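Local coordinates for uncharacterized NTF2-like protein (Burkholderia xenovorans LB400, PDB 3FGY), which is of unknown function but, as a SnoaL-like member of the NTF2-like superfamily, probably holds a small molecule in the pocket of its curved sheet, at residues 25-30 and 49-54; 65-70 and 86-91; 99-104 and 119-124. All coordinates share one frame; numbering follows the deposited sequence. Where two conformers were deposited one is given.

Contact 1 of 3, residues 25-30 and 49-54; sequences GLLAVS and RGHAAL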
ATOM      1  N   GLY A  25     -21.636   9.888  13.406  1.00 53.29           N
ATOM      2  CA  GLY A  25     -20.713   8.933  14.028  1.00 53.31           C
ATOM      3  C   GLY A  25     -19.354   8.864  13.342  1.00 52.52           C
ATOM      4  O   GLY A  25     -18.316   8.884  14.011  1.00 51.67           O
ATOM      5  N   LEU A  26     -19.370   8.781  12.011  1.00 51.75           N
ATOM      6  CA  LEU A  26     -18.153   8.787  11.183  1.00 51.32           C
ATOM      7  C   LEU A  26     -17.280  10.028  11.393  1.00 49.78           C
ATOM      8  O   LEU A  26     -16.048   9.934  11.417  1.00 49.39           O
ATOM      9  CB  LEU A  26     -18.523   8.704   9.701  1.00 51.14           C
ATOM     10  CG  LEU A  26     -17.369   8.806   8.697  1.00 52.14           C
ATOM     11  CD1 LEU A  26     -16.594   7.505   8.634  1.00 51.66           C
ATOM     12  CD2 LEU A  26     -17.903   9.176   7.331  1.00 52.38           C
ATOM     13  N   LEU A  27     -17.925  11.186  11.507  1.00 47.50           N
ATOM     14  CA  LEU A  27     -17.228  12.430  11.780  1.00 45.92           C
ATOM     15  C   LEU A  27     -16.867  12.507  13.251  1.00 43.93           C
ATOM     16  O   LEU A  27     -15.966  13.247  13.629  1.00 44.71           O
ATOM     17  CB  LEU A  27     -18.091  13.636  11.399  1.00 47.12           C
ATOM     18  CG  LEU A  27     -18.501  13.758   9.926  1.00 47.38           C
ATOM     19  CD1 LEU A  27     -19.477  14.911   9.753  1.00 51.17           C
ATOM     20  CD2 LEU A  27     -17.295  13.934   9.020  1.00 47.78           C
ATOM     21  N   ALA A  28     -17.588  11.757  14.085  1.00 41.90           N
ATOM     22  CA  ALA A  28     -17.300  11.704  15.520  1.00 38.96           C
ATOM     23  C   ALA A  28     -15.944  11.056  15.796  1.00 34.62           C
ATOM     24  O   ALA A  28     -15.342  11.314  16.837  1.00 35.65           O
ATOM     25  CB  ALA A  28     -18.405  10.963  16.271  1.00 40.46           C
ATOM     26  N   VAL A  29     -15.469  10.224  14.868  1.00 30.43           N
ATOM     27  CA  VAL A  29     -14.137   9.624  14.977  1.00 25.46           C
ATOM     28  C   VAL A  29     -13.139  10.203  13.963  1.00 23.33           C
ATOM     29  O   VAL A  29     -12.075   9.622  13.744  1.00 24.89           O
ATOM     30  CB  VAL A  29     -14.187   8.075  14.835  1.00 24.81           C
ATOM     31  CG1 VAL A  29     -15.053   7.470  15.947  1.00 28.99           C
ATOM     32  CG2 VAL A  29     -14.664   7.641  13.451  1.00 27.33           C
ATOM     33  N   SER A  30     -13.489  11.344  13.360  1.00 21.50           N
ATOM     34  CA  SER A  30     -12.698  12.011  12.314  1.00 19.54           C
ATOM     35  C   SER A  30     -12.203  13.359  12.814  1.00 18.62           C
ATOM     36  O   SER A  30     -13.005  14.184  13.291  1.00 20.73           O
ATOM     37  CB  SER A  30     -13.542  12.226  11.066  1.00 18.97           C
ATOM     38  OG  SER A  30     -13.768  10.996  10.386  1.00 25.06           O
ATOM     39  N   ARG A  49      -9.805  17.143   2.308  1.00 16.49           N
ATOM     40  CA  ARG A  49      -9.483  17.756   3.606  1.00 17.28           C
ATOM     41  C   ARG A  49     -10.718  18.249   4.331  1.00 14.74           C
ATOM     42  O   ARG A  49     -11.475  19.052   3.789  1.00 16.49           O
ATOM     43  CB  ARG A  49      -8.649  19.004   3.409  1.00 19.14           C
ATOM     44  CG  ARG A  49      -7.320  18.788   2.940  1.00 22.94           C
ATOM     45  CD  ARG A  49      -6.541  20.104   3.048  1.00 19.53           C
ATOM     46  NE  ARG A  49      -5.298  19.796   2.420  1.00 18.45           N
ATOM     47  CZ  ARG A  49      -5.061  19.938   1.127  1.00 21.18           C
ATOM     48  NH1 ARG A  49      -5.942  20.535   0.349  1.00 20.41           N
ATOM     49  NH2 ARG A  49      -3.895  19.544   0.645  1.00 24.97           N
ATOM     50  N   GLY A  50     -10.891  17.821   5.582  1.00 15.87           N
ATOM     51  CA  GLY A  50     -11.977  18.331   6.409  1.00 15.72           C
ATOM     52  C   GLY A  50     -13.270  17.560   6.261  1.00 16.02           C
ATOM     53  O   GLY A  50     -13.428  16.745   5.357  1.00 16.57           O
ATOM     54  N   HIS A  51     -14.190  17.813   7.183  1.00 17.70           N
ATOM     55  CA  HIS A  51     -15.423  17.036   7.263  1.00 15.00           C
ATOM     56  C   HIS A  51     -16.328  17.160   6.048  1.00 15.23           C
ATOM     57  O   HIS A  51     -16.897  16.172   5.596  1.00 17.09           O
ATOM     58  CB  HIS A  51     -16.196  17.413   8.530  1.00 14.85           C
ATOM     59  CG  HIS A  51     -15.619  16.848   9.793  1.00 18.91           C
ATOM     60  ND1 HIS A  51     -16.299  16.882  10.995  1.00 27.81           N
ATOM     61  CD2 HIS A  51     -14.431  16.245  10.049  1.00 20.58           C
ATOM     62  CE1 HIS A  51     -15.558  16.311  11.931  1.00 24.70           C
ATOM     63  NE2 HIS A  51     -14.418  15.923  11.385  1.00 22.53           N
ATOM     64  N   ALA A  52     -16.472  18.364   5.504  1.00 17.42           N
ATOM     65  CA  ALA A  52     -17.300  18.544   4.320  1.00 16.87           C
ATOM     66  C   ALA A  52     -16.750  17.736   3.143  1.00 14.49           C
ATOM     67  O   ALA A  52     -17.514  17.065   2.446  1.00 14.50           O
ATOM     68  CB  ALA A  52     -17.419  20.016   3.957  1.00 16.38           C
ATOM     69  N   ALA A  53     -15.434  17.799   2.931  1.00 15.89           N
ATOM     70  CA  ALA A  53     -14.781  17.067   1.862  1.00 17.21           C
ATOM     71  C   ALA A  53     -14.950  15.570   2.066  1.00 15.34           C
ATOM     72  O   ALA A  53     -15.132  14.835   1.097  1.00 16.45           O
ATOM     73  CB  ALA A  53     -13.310  17.434   1.751  1.00 18.34           C
ATOM     74  N   LEU A  54     -14.875  15.117   3.318  1.00 15.23           N
ATOM     75  CA  LEU A  54     -15.060  13.696   3.674  0.50 14.91           C
ATOM     76  C   LEU A  54     -16.441  13.241   3.233  1.00 15.64           C
ATOM     77  O   LEU A  54     -16.608  12.205   2.604  1.00 15.16           O
ATOM     78  CB  LEU A  54     -14.898  13.491   5.190  0.50 14.46           C
ATOM     79  CG  LEU A  54     -15.139  12.096   5.796  0.50 16.53           C
ATOM     80  CD1 LEU A  54     -14.202  11.075   5.197  0.50 15.73           C
ATOM     81  CD2 LEU A  54     -14.979  12.149   7.315  0.50 14.63           C
TER

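Contact 2 of 3, residues 65-70 and 86-91; sequences VEISYP and GFATGR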
ATOM      1  N   VAL A  65     -19.178   4.206  -8.028  1.00 18.09           N
ATOM      2  CA  VAL A  65     -18.599   2.864  -7.965  1.00 19.70           C
ATOM      3  C   VAL A  65     -19.376   1.967  -7.013  1.00 19.29           C
ATOM      4  O   VAL A  65     -19.924   2.424  -5.998  1.00 20.11           O
ATOM      5  CB  VAL A  65     -17.100   2.891  -7.593  1.00 19.62           C
ATOM      6  CG1 VAL A  65     -16.880   3.272  -6.139  1.00 25.07           C
ATOM      7  CG2 VAL A  65     -16.461   1.532  -7.853  1.00 25.52           C
ATOM      8  N   GLU A  66     -19.465   0.692  -7.398  1.00 19.18           N
ATOM      9  CA  GLU A  66     -19.991  -0.375  -6.570  1.00 20.31           C
ATOM     10  C   GLU A  66     -18.764  -1.119  -6.076  1.00 22.33           C
ATOM     11  O   GLU A  66     -17.917  -1.506  -6.886  1.00 21.46           O
ATOM     12  CB  GLU A  66     -20.877  -1.294  -7.407  1.00 20.23           C
ATOM     13  CG  GLU A  66     -22.180  -0.636  -7.886  1.00 24.01           C
ATOM     14  CD  GLU A  66     -22.860  -1.356  -9.034  1.00 26.60           C
ATOM     15  OE1 GLU A  66     -22.374  -2.420  -9.452  1.00 27.40           O
ATOM     16  OE2 GLU A  66     -23.912  -0.854  -9.520  1.00 26.23           O
ATOM     17  N   ILE A  67     -18.623  -1.256  -4.761  1.00 22.85           N
ATOM     18  CA  ILE A  67     -17.446  -1.888  -4.206  0.50 22.72           C
ATOM     19  C   ILE A  67     -17.841  -2.951  -3.182  1.00 22.78           C
ATOM     20  O   ILE A  67     -18.780  -2.770  -2.382  1.00 24.33           O
ATOM     21  CB  ILE A  67     -16.452  -0.852  -3.637  0.50 23.89           C
ATOM     22  CG1 ILE A  67     -15.116  -1.521  -3.300  0.50 23.38           C
ATOM     23  CG2 ILE A  67     -17.067  -0.115  -2.442  0.50 22.18           C
ATOM     24  CD1 ILE A  67     -14.017  -0.552  -2.941  0.50 24.92           C
ATOM     25  N   SER A  68     -17.139  -4.073  -3.249  1.00 19.44           N
ATOM     26  CA  SER A  68     -17.366  -5.232  -2.383  0.70 20.61           C
ATOM     27  C   SER A  68     -16.046  -5.649  -1.767  1.00 18.40           C
ATOM     28  O   SER A  68     -15.030  -5.660  -2.444  1.00 18.41           O
ATOM     29  CB  SER A  68     -17.890  -6.427  -3.197  0.70 21.93           C
ATOM     30  OG  SER A  68     -19.172  -6.187  -3.737  0.70 22.31           O
ATOM     31  N   TYR A  69     -16.081  -6.069  -0.512  1.00 19.75           N
ATOM     32  CA  TYR A  69     -14.911  -6.574   0.173  1.00 21.16           C
ATOM     33  C   TYR A  69     -15.228  -8.030   0.528  1.00 20.12           C
ATOM     34  O   TYR A  69     -16.039  -8.268   1.437  1.00 22.14           O
ATOM     35  CB  TYR A  69     -14.652  -5.717   1.430  1.00 25.66           C
ATOM     36  CG  TYR A  69     -14.632  -4.221   1.131  1.00 29.96           C
ATOM     37  CD1 TYR A  69     -13.461  -3.583   0.701  1.00 27.24           C
ATOM     38  CD2 TYR A  69     -15.801  -3.460   1.217  1.00 29.39           C
ATOM     39  CE1 TYR A  69     -13.449  -2.209   0.408  1.00 27.97           C
ATOM     40  CE2 TYR A  69     -15.811  -2.084   0.928  1.00 29.45           C
ATOM     41  CZ  TYR A  69     -14.634  -1.464   0.512  1.00 31.50           C
ATOM     42  OH  TYR A  69     -14.662  -0.100   0.227  1.00 36.47           O
ATOM     43  N   PRO A  70     -14.705  -8.998  -0.252  1.00 19.23           N
ATOM     44  CA  PRO A  70     -15.089 -10.402  -0.002  1.00 20.06           C
ATOM     45  C   PRO A  70     -14.698 -10.943   1.379  1.00 20.61           C
ATOM     46  O   PRO A  70     -15.416 -11.790   1.916  1.00 19.63           O
ATOM     47  CB  PRO A  70     -14.372 -11.202  -1.106  1.00 22.09           C
ATOM     48  CG  PRO A  70     -13.584 -10.227  -1.913  1.00 25.77           C
ATOM     49  CD  PRO A  70     -13.808  -8.838  -1.421  1.00 20.75           C
ATOM     50  N   GLY A  86      -6.233  -4.896   2.614  1.00 14.61           N
ATOM     51  CA  GLY A  86      -7.432  -5.567   2.140  1.00 18.24           C
ATOM     52  C   GLY A  86      -7.505  -5.753   0.648  1.00 18.17           C
ATOM     53  O   GLY A  86      -6.549  -5.487  -0.076  1.00 15.09           O
ATOM     54  N   PHE A  87      -8.664  -6.221   0.218  1.00 17.84           N
ATOM     55  CA  PHE A  87      -8.893  -6.571  -1.182  1.00 18.10           C
ATOM     56  C   PHE A  87     -10.345  -6.251  -1.490  1.00 18.96           C
ATOM     57  O   PHE A  87     -11.235  -6.500  -0.673  1.00 19.23           O
ATOM     58  CB  PHE A  87      -8.545  -8.038  -1.432  1.00 18.69           C
ATOM     59  CG  PHE A  87      -8.911  -8.531  -2.805  1.00 21.99           C
ATOM     60  CD1 PHE A  87      -8.063  -8.351  -3.882  1.00 21.96           C
ATOM     61  CD2 PHE A  87     -10.110  -9.174  -3.006  1.00 22.87           C
ATOM     62  CE1 PHE A  87      -8.425  -8.815  -5.163  1.00 19.25           C
ATOM     63  CE2 PHE A  87     -10.474  -9.619  -4.249  1.00 23.03           C
ATOM     64  CZ  PHE A  87      -9.633  -9.444  -5.330  1.00 19.54           C
ATOM     65  N   ALA A  88     -10.569  -5.639  -2.644  1.00 16.43           N
ATOM     66  CA  ALA A  88     -11.899  -5.275  -3.104  1.00 16.99           C
ATOM     67  C   ALA A  88     -12.127  -5.742  -4.511  1.00 15.43           C
ATOM     68  O   ALA A  88     -11.181  -5.843  -5.303  1.00 17.43           O
ATOM     69  CB  ALA A  88     -12.108  -3.738  -3.073  1.00 16.98           C
ATOM     70  N   THR A  89     -13.393  -5.993  -4.817  1.00 15.91           N
ATOM     71  CA  THR A  89     -13.840  -6.123  -6.184  1.00 15.54           C
ATOM     72  C   THR A  89     -14.867  -5.016  -6.435  1.00 15.69           C
ATOM     73  O   THR A  89     -15.558  -4.555  -5.515  1.00 15.57           O
ATOM     74  CB  THR A  89     -14.441  -7.499  -6.467  1.00 16.41           C
ATOM     75  OG1 THR A  89     -15.577  -7.711  -5.628  1.00 17.04           O
ATOM     76  CG2 THR A  89     -13.410  -8.601  -6.221  1.00 21.12           C
ATOM     77  N   GLY A  90     -14.945  -4.524  -7.657  1.00 13.78           N
ATOM     78  CA  GLY A  90     -15.864  -3.456  -7.937  1.00 16.53           C
ATOM     79  C   GLY A  90     -16.313  -3.321  -9.369  1.00 17.38           C
ATOM     80  O   GLY A  90     -15.834  -4.018 -10.262  1.00 15.57           O
ATOM     81  N   ARG A  91     -17.239  -2.398  -9.568  1.00 16.35           N
ATOM     82  CA  ARG A  91     -17.727  -2.042 -10.874  1.00 15.94           C
ATOM     83  C   ARG A  91     -17.976  -0.547 -10.937  1.00 18.04           C
ATOM     84  O   ARG A  91     -18.538   0.046 -10.017  1.00 18.72           O
ATOM     85  CB  ARG A  91     -18.976  -2.822 -11.201  1.00 18.02           C
ATOM     86  CG  ARG A  91     -19.467  -2.609 -12.628  1.00 16.02           C
ATOM     87  CD  ARG A  91     -20.466  -3.702 -12.998  1.00 20.68           C
ATOM     88  NE  ARG A  91     -21.705  -3.576 -12.222  1.00 18.66           N
ATOM     89  CZ  ARG A  91     -22.737  -4.437 -12.259  1.00 30.00           C
ATOM     90  NH1 ARG A  91     -22.736  -5.517 -13.042  1.00 25.69           N
ATOM     91  NH2 ARG A  91     -23.802  -4.203 -11.504  1.00 31.46           N
TER

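Contact 3 of 3, residues 99-104 and 119-124; sequences FEDDWV and EYIDTL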
ATOM      1  N   PHE A  99     -13.277  -4.285 -11.773  1.00 13.10           N
ATOM      2  CA  PHE A  99     -11.902  -4.329 -11.339  1.00 14.82           C
ATOM      3  C   PHE A  99     -11.779  -5.092 -10.043  1.00 13.41           C
ATOM      4  O   PHE A  99     -12.767  -5.342  -9.350  1.00 13.59           O
ATOM      5  CB  PHE A  99     -11.341  -2.913 -11.150  1.00 15.89           C
ATOM      6  CG  PHE A  99     -12.056  -2.120 -10.096  1.00 16.22           C
ATOM      7  CD1 PHE A  99     -11.633  -2.160  -8.776  1.00 18.33           C
ATOM      8  CD2 PHE A  99     -13.155  -1.367 -10.429  1.00 16.07           C
ATOM      9  CE1 PHE A  99     -12.298  -1.447  -7.796  1.00 18.37           C
ATOM     10  CE2 PHE A  99     -13.812  -0.624  -9.467  1.00 18.82           C
ATOM     11  CZ  PHE A  99     -13.399  -0.680  -8.147  1.00 21.66           C
ATOM     12  N   GLU A 100     -10.529  -5.457  -9.754  1.00 16.37           N
ATOM     13  CA  GLU A 100     -10.181  -5.969  -8.439  0.50 18.49           C
ATOM     14  C   GLU A 100      -9.003  -5.088  -7.954  1.00 20.87           C
ATOM     15  O   GLU A 100      -8.287  -4.467  -8.765  1.00 24.99           O
ATOM     16  CB  GLU A 100      -9.976  -7.508  -8.483  0.50 19.85           C
ATOM     17  CG  GLU A 100     -11.201  -8.198  -9.165  0.50 17.77           C
ATOM     18  CD  GLU A 100     -11.443  -9.719  -8.951  0.50 17.03           C
ATOM     19  OE1 GLU A 100     -10.512 -10.499  -8.718  0.50 19.93           O
ATOM     20  OE2 GLU A 100     -12.617 -10.130  -9.071  0.50 16.09           O
ATOM     21  N   ASP A 101      -8.849  -4.941  -6.649  1.00 17.36           N
ATOM     22  CA  ASP A 101      -7.873  -3.977  -6.103  1.00 20.26           C
ATOM     23  C   ASP A 101      -7.356  -4.572  -4.811  1.00 20.12           C
ATOM     24  O   ASP A 101      -8.149  -4.828  -3.914  1.00 20.96           O
ATOM     25  CB  ASP A 101      -8.542  -2.608  -5.818  1.00 15.38           C
ATOM     26  CG  ASP A 101      -7.529  -1.474  -5.514  1.00 21.24           C
ATOM     27  OD1 ASP A 101      -6.376  -1.576  -5.943  1.00 19.66           O
ATOM     28  OD2 ASP A 101      -7.901  -0.484  -4.828  1.00 25.36           O
ATOM     29  N   ASP A 102      -6.056  -4.852  -4.767  1.00 19.36           N
ATOM     30  CA  ASP A 102      -5.333  -5.082  -3.500  1.00 17.12           C
ATOM     31  C   ASP A 102      -4.886  -3.725  -2.990  1.00 16.23           C
ATOM     32  O   ASP A 102      -4.225  -2.957  -3.704  1.00 18.69           O
ATOM     33  CB  ASP A 102      -4.140  -6.009  -3.663  1.00 18.62           C
ATOM     34  CG  ASP A 102      -4.560  -7.464  -3.646  1.00 18.22           C
ATOM     35  OD1 ASP A 102      -4.694  -8.037  -2.561  1.00 19.18           O
ATOM     36  OD2 ASP A 102      -4.777  -8.012  -4.736  1.00 22.29           O
ATOM     37  N   TRP A 103      -5.283  -3.394  -1.767  1.00 14.83           N
ATOM     38  CA  TRP A 103      -5.065  -2.072  -1.235  1.00 15.94           C
ATOM     39  C   TRP A 103      -4.512  -2.035   0.195  1.00 15.01           C
ATOM     40  O   TRP A 103      -4.707  -2.964   0.991  1.00 15.49           O
ATOM     41  CB  TRP A 103      -6.365  -1.259  -1.296  1.00 17.56           C
ATOM     42  CG  TRP A 103      -7.566  -1.952  -0.715  1.00 17.58           C
ATOM     43  CD1 TRP A 103      -8.526  -2.663  -1.391  1.00 18.33           C
ATOM     44  CD2 TRP A 103      -7.960  -1.985   0.680  1.00 17.67           C
ATOM     45  NE1 TRP A 103      -9.478  -3.141  -0.508  1.00 19.81           N
ATOM     46  CE2 TRP A 103      -9.160  -2.728   0.759  1.00 22.17           C
ATOM     47  CE3 TRP A 103      -7.418  -1.459   1.854  1.00 16.47           C
ATOM     48  CZ2 TRP A 103      -9.832  -2.959   1.975  1.00 23.71           C
ATOM     49  CZ3 TRP A 103      -8.107  -1.677   3.078  1.00 19.51           C
ATOM     50  CH2 TRP A 103      -9.287  -2.429   3.119  1.00 18.18           C
ATOM     51  N   VAL A 104      -3.861  -0.920   0.515  1.00 15.15           N
ATOM     52  CA  VAL A 104      -3.528  -0.575   1.888  1.00 15.17           C
ATOM     53  C   VAL A 104      -4.026   0.839   2.186  1.00 14.78           C
ATOM     54  O   VAL A 104      -3.827   1.769   1.406  1.00 14.97           O
ATOM     55  CB  VAL A 104      -2.003  -0.658   2.134  1.00 16.35           C
ATOM     56  CG1 VAL A 104      -1.618  -0.087   3.538  1.00 17.58           C
ATOM     57  CG2 VAL A 104      -1.507  -2.108   1.950  1.00 15.28           C
ATOM     58  N   GLU A 119      -4.218   6.179   0.805  1.00 14.71           N
ATOM     59  CA  GLU A 119      -4.448   4.923   0.131  1.00 14.96           C
ATOM     60  C   GLU A 119      -3.302   4.553  -0.829  1.00 14.04           C
ATOM     61  O   GLU A 119      -2.754   5.402  -1.541  1.00 14.38           O
ATOM     62  CB  GLU A 119      -5.740   4.960  -0.690  1.00 16.58           C
ATOM     63  CG  GLU A 119      -6.970   5.409   0.041  1.00 18.15           C
ATOM     64  CD  GLU A 119      -8.249   5.184  -0.776  1.00 17.62           C
ATOM     65  OE1 GLU A 119      -8.180   4.530  -1.868  1.00 26.72           O
ATOM     66  OE2 GLU A 119      -9.310   5.660  -0.332  1.00 16.54           O
ATOM     67  N   TYR A 120      -3.041   3.250  -0.875  1.00 14.66           N
ATOM     68  CA  TYR A 120      -2.123   2.640  -1.813  1.00 15.19           C
ATOM     69  C   TYR A 120      -2.970   1.591  -2.556  1.00 14.11           C
ATOM     70  O   TYR A 120      -3.416   0.625  -1.965  1.00 13.95           O
ATOM     71  CB  TYR A 120      -0.941   2.017  -1.100  1.00 14.17           C
ATOM     72  CG  TYR A 120      -0.125   3.007  -0.288  1.00 13.44           C
ATOM     73  CD1 TYR A 120      -0.566   3.420   0.972  1.00 16.82           C
ATOM     74  CD2 TYR A 120       1.097   3.511  -0.738  1.00 14.57           C
ATOM     75  CE1 TYR A 120       0.185   4.305   1.746  1.00 15.37           C
ATOM     76  CE2 TYR A 120       1.841   4.393   0.035  1.00 15.43           C
ATOM     77  CZ  TYR A 120       1.394   4.804   1.261  1.00 13.88           C
ATOM     78  OH  TYR A 120       2.132   5.672   2.069  1.00 15.71           O
ATOM     79  N   ILE A 121      -3.182   1.830  -3.851  1.00 14.92           N
ATOM     80  CA  ILE A 121      -4.141   1.098  -4.652  1.00 14.82           C
ATOM     81  C   ILE A 121      -3.573   0.821  -6.050  1.00 15.06           C
ATOM     82  O   ILE A 121      -2.508   1.320  -6.418  1.00 14.36           O
ATOM     83  CB  ILE A 121      -5.479   1.891  -4.755  1.00 16.44           C
ATOM     84  CG1 ILE A 121      -5.259   3.208  -5.500  1.00 19.26           C
ATOM     85  CG2 ILE A 121      -6.111   2.074  -3.337  1.00 16.84           C
ATOM     86  CD1 ILE A 121      -6.505   4.032  -5.595  1.00 20.13           C
ATOM     87  N   ASP A 122      -4.279   0.000  -6.823  1.00 14.36           N
ATOM     88  CA  ASP A 122      -3.906  -0.266  -8.214  1.00 14.26           C
ATOM     89  C   ASP A 122      -4.403   0.874  -9.092  1.00 12.55           C
ATOM     90  O   ASP A 122      -5.470   0.809  -9.699  1.00 14.80           O
ATOM     91  CB  ASP A 122      -4.482  -1.613  -8.676  1.00 14.52           C
ATOM     92  CG  ASP A 122      -3.816  -2.150  -9.929  1.00 17.08           C
ATOM     93  OD1 ASP A 122      -3.235  -1.355 -10.711  1.00 16.02           O
ATOM     94  OD2 ASP A 122      -3.899  -3.395 -10.132  1.00 17.61           O
ATOM     95  N   THR A 123      -3.606   1.947  -9.128  1.00 13.01           N
ATOM     96  CA  THR A 123      -4.019   3.156  -9.851  1.00 12.80           C
ATOM     97  C   THR A 123      -4.200   2.926 -11.372  1.00 13.15           C
ATOM     98  O   THR A 123      -5.052   3.540 -12.013  1.00 14.83           O
ATOM     99  CB  THR A 123      -3.039   4.322  -9.564  1.00 13.58           C
ATOM    100  OG1 THR A 123      -1.703   3.904  -9.813  1.00 15.05           O
ATOM    101  CG2 THR A 123      -3.125   4.854  -8.145  1.00 14.65           C
ATOM    102  N   LEU A 124      -3.367   2.088 -11.970  1.00 14.27           N
ATOM    103  CA  LEU A 124      -3.544   1.737 -13.392  1.00 15.51           C
ATOM    104  C   LEU A 124      -4.902   1.085 -13.629  1.00 14.30           C
ATOM    105  O   LEU A 124      -5.624   1.443 -14.530  1.00 13.65           O
ATOM    106  CB  LEU A 124      -2.419   0.802 -13.836  1.00 14.65           C
ATOM    107  CG  LEU A 124      -2.491   0.348 -15.296  1.00 13.82           C
ATOM    108  CD1 LEU A 124      -2.568   1.542 -16.280  1.00 15.22           C
ATOM    109  CD2 LEU A 124      -1.353  -0.570 -15.647  1.00 14.73           C
TER
HETATM  110  O   HOH W   1      -6.022  -5.100 -10.861  1.00 20.74           O
HETATM  111  O   HOH W   2      -4.002  -4.719  -7.444  1.00 17.95           O

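Contact 1 of 3, residues 25-30 and 49-54
His51 and Ser30 meet through the one hydrogen bond that joins the two segments: NE2 of His51 donates to the backbone O of Ser30 at 2.9 Å, with an N-H...O angle of 150°. The acceptor lies close to the plane of the imidazole, but seen from the carbonyl the donor stands well above the C=O plane, away from the lone-pair directions. NE2 also makes a weak bond to the backbone O of Ala31, so two successive carbonyls face the same N-H. With CG set beside its own backbone N (chi1 -75°), the His51 ring is carried off helix 50-64 toward the end of helix 23-28.

Leu27 packs on one face of that ring. Its CD2 methyl sits 3.7 Å from the ring centroid in a CH-pi contact, offset toward the CG side of the rim, and the two side chains run past each other in opposite directions. Deeper in, Leu26 CD2 and Leu54 CD2 approach tip to tip at 4.2 Å in the Leu54 conformer described here, while Phe14, Ala17 and Met18 of helix 5-20 pack against Leu26.

Ser30 OG turns back to the carbonyl O of Leu26, 2.7 Å away, which satisfies the buried hydroxyl within its own segment. The bond to Ser30 O implies that NE2 carries a proton, and it ties the first turn of helix 50-64 to the chain just past helix 23-28.

Contact 2 of 3, residues 65-70 and 86-91
Glu66 to Ser68 pair with Thr89 to Arg91 in an antiparallel beta hairpin, in which strand 65-78 forms the outer edge, within the chain, of the curved sheet of this NTF2-like fold. The backbone ladder has two hydrogen-bonded pairs. Glu66 N meets Arg91 O at 2.9 Å in an almost straight bond and Arg91 N returns to Glu66 O; Ser68 N reaches Thr89 O at 2.8 Å and Thr89 N closes the second pair on Ser68 O. Between them Ile67 and Gly90 form a non-hydrogen-bonded pair with the CA atoms 4.3 Å apart. With no side chain on Gly90, its CA can come to 3.0 Å from Glu66 O.

The apolar contacts lie on both faces. Beside Gly90, Ile67 extends its CG1 branch away from its backbone N and, in the conformer described here, brings CD1 to 3.7 Å from Ala88 CB. Tyr69 CD1 approaches the same methyl obliquely, and Trp103 of the next strand also packs on Ala88. On the face that carries Ser68 and Thr89, Pro70 meets Phe87 nearly at a right angle, its CG at the ring edge, 3.8 Å from CD2.

Charge pairing is confined to the far end of that same face, where the Glu66 and Arg91 side chains run side by side. The arginine chain bends at chi3 (68°), which turns the NE/NH2 edge of the guanidinium toward OE1; the two planes remain 58° apart. Lys93 takes the other oxygen, OE2, in a second salt bridge. OE1 of Glu66 receives NE of Arg91 at 3.1 Å from the syn side, 32° out of the carboxylate plane, and NH2 adds a weaker bond to this same oxygen.

Contact 3 of 3, residues 99-104 and 119-124
Asp122 OD2 is gripped by two waters that link it to strand 98-110. One donates to OD2 at 2.8 Å and also to the backbone O of Glu100; the other donates to OD2 at 3.0 Å and weakly accepts from the backbone N of Asp102. The partner oxygen, OD1, caps the following helix at Ala125 N and bonds Thr123 OG1 of the second subunit, so OD1 serves both the helix N-terminus and the dimer interface.

A second aspartate, Asp101, works from strand 98-110. Its first torsion (chi1 -168°) swings the carboxylate across, and OD1 accepts the N-H of Asp122 at 2.8 Å, nearly straight at 167°, from the syn side and a little out of the carboxylate plane. Its other oxygen, OD2, lies against Ile121, 3.4 Å from CB.

These bonds continue the antiparallel hairpin of strands 98-110 and 113-120 beyond its last regular rung, just where the chain leaves the sheet through an inverse gamma turn at Asp122, the N-cap residue of helix 123-129. In the regular part Val104 and Tyr120 form a hydrogen-bonded pair: Tyr120 N meets Val104 O at 2.8 Å, and Val104 N answers to Tyr120 O. The Tyr120 ring turns its edge to that same Val104 O.

Trp103 and Ile121 pack on the other face, Trp103 CB touching Ile121 CG2 at 3.9 Å. The indole itself is directed away from strand 113-120, toward Tyr69 and Pro73 of strand 65-78. Two residues before Ile121, Glu119 divides its carboxylate between Trp36 NE1, which bonds OE2, and a bound molecule of unknown identity, probably from the crystallisation liquor, whose O6 is hydrogen-bonded to OE1.

In the fold
Contacts 2 and 3 are consecutive parts of one sheet, their centres 10 Å apart, and strands 81-92 and 98-110 join them: Ala88 O lies 2.8 Å from Asp101 N and Gly90 N 2.9 Å from Phe99 O, both probable hydrogen bonds. Contact 1 stands across the centre of the chain, its centre 22 Å from that of contact 2 and 23 Å from that of contact 3, and helix 50-64 leads from it into strand 65-78. The unidentified molecule, probably from the crystallisation liquor, may mark the pocket: it sits on Glu119 of contact 3, about 4 Å from the Ile67 side chain of contact 2 and 12 Å from that of Leu54 in contact 1. Contact 3 alone reaches the second subunit.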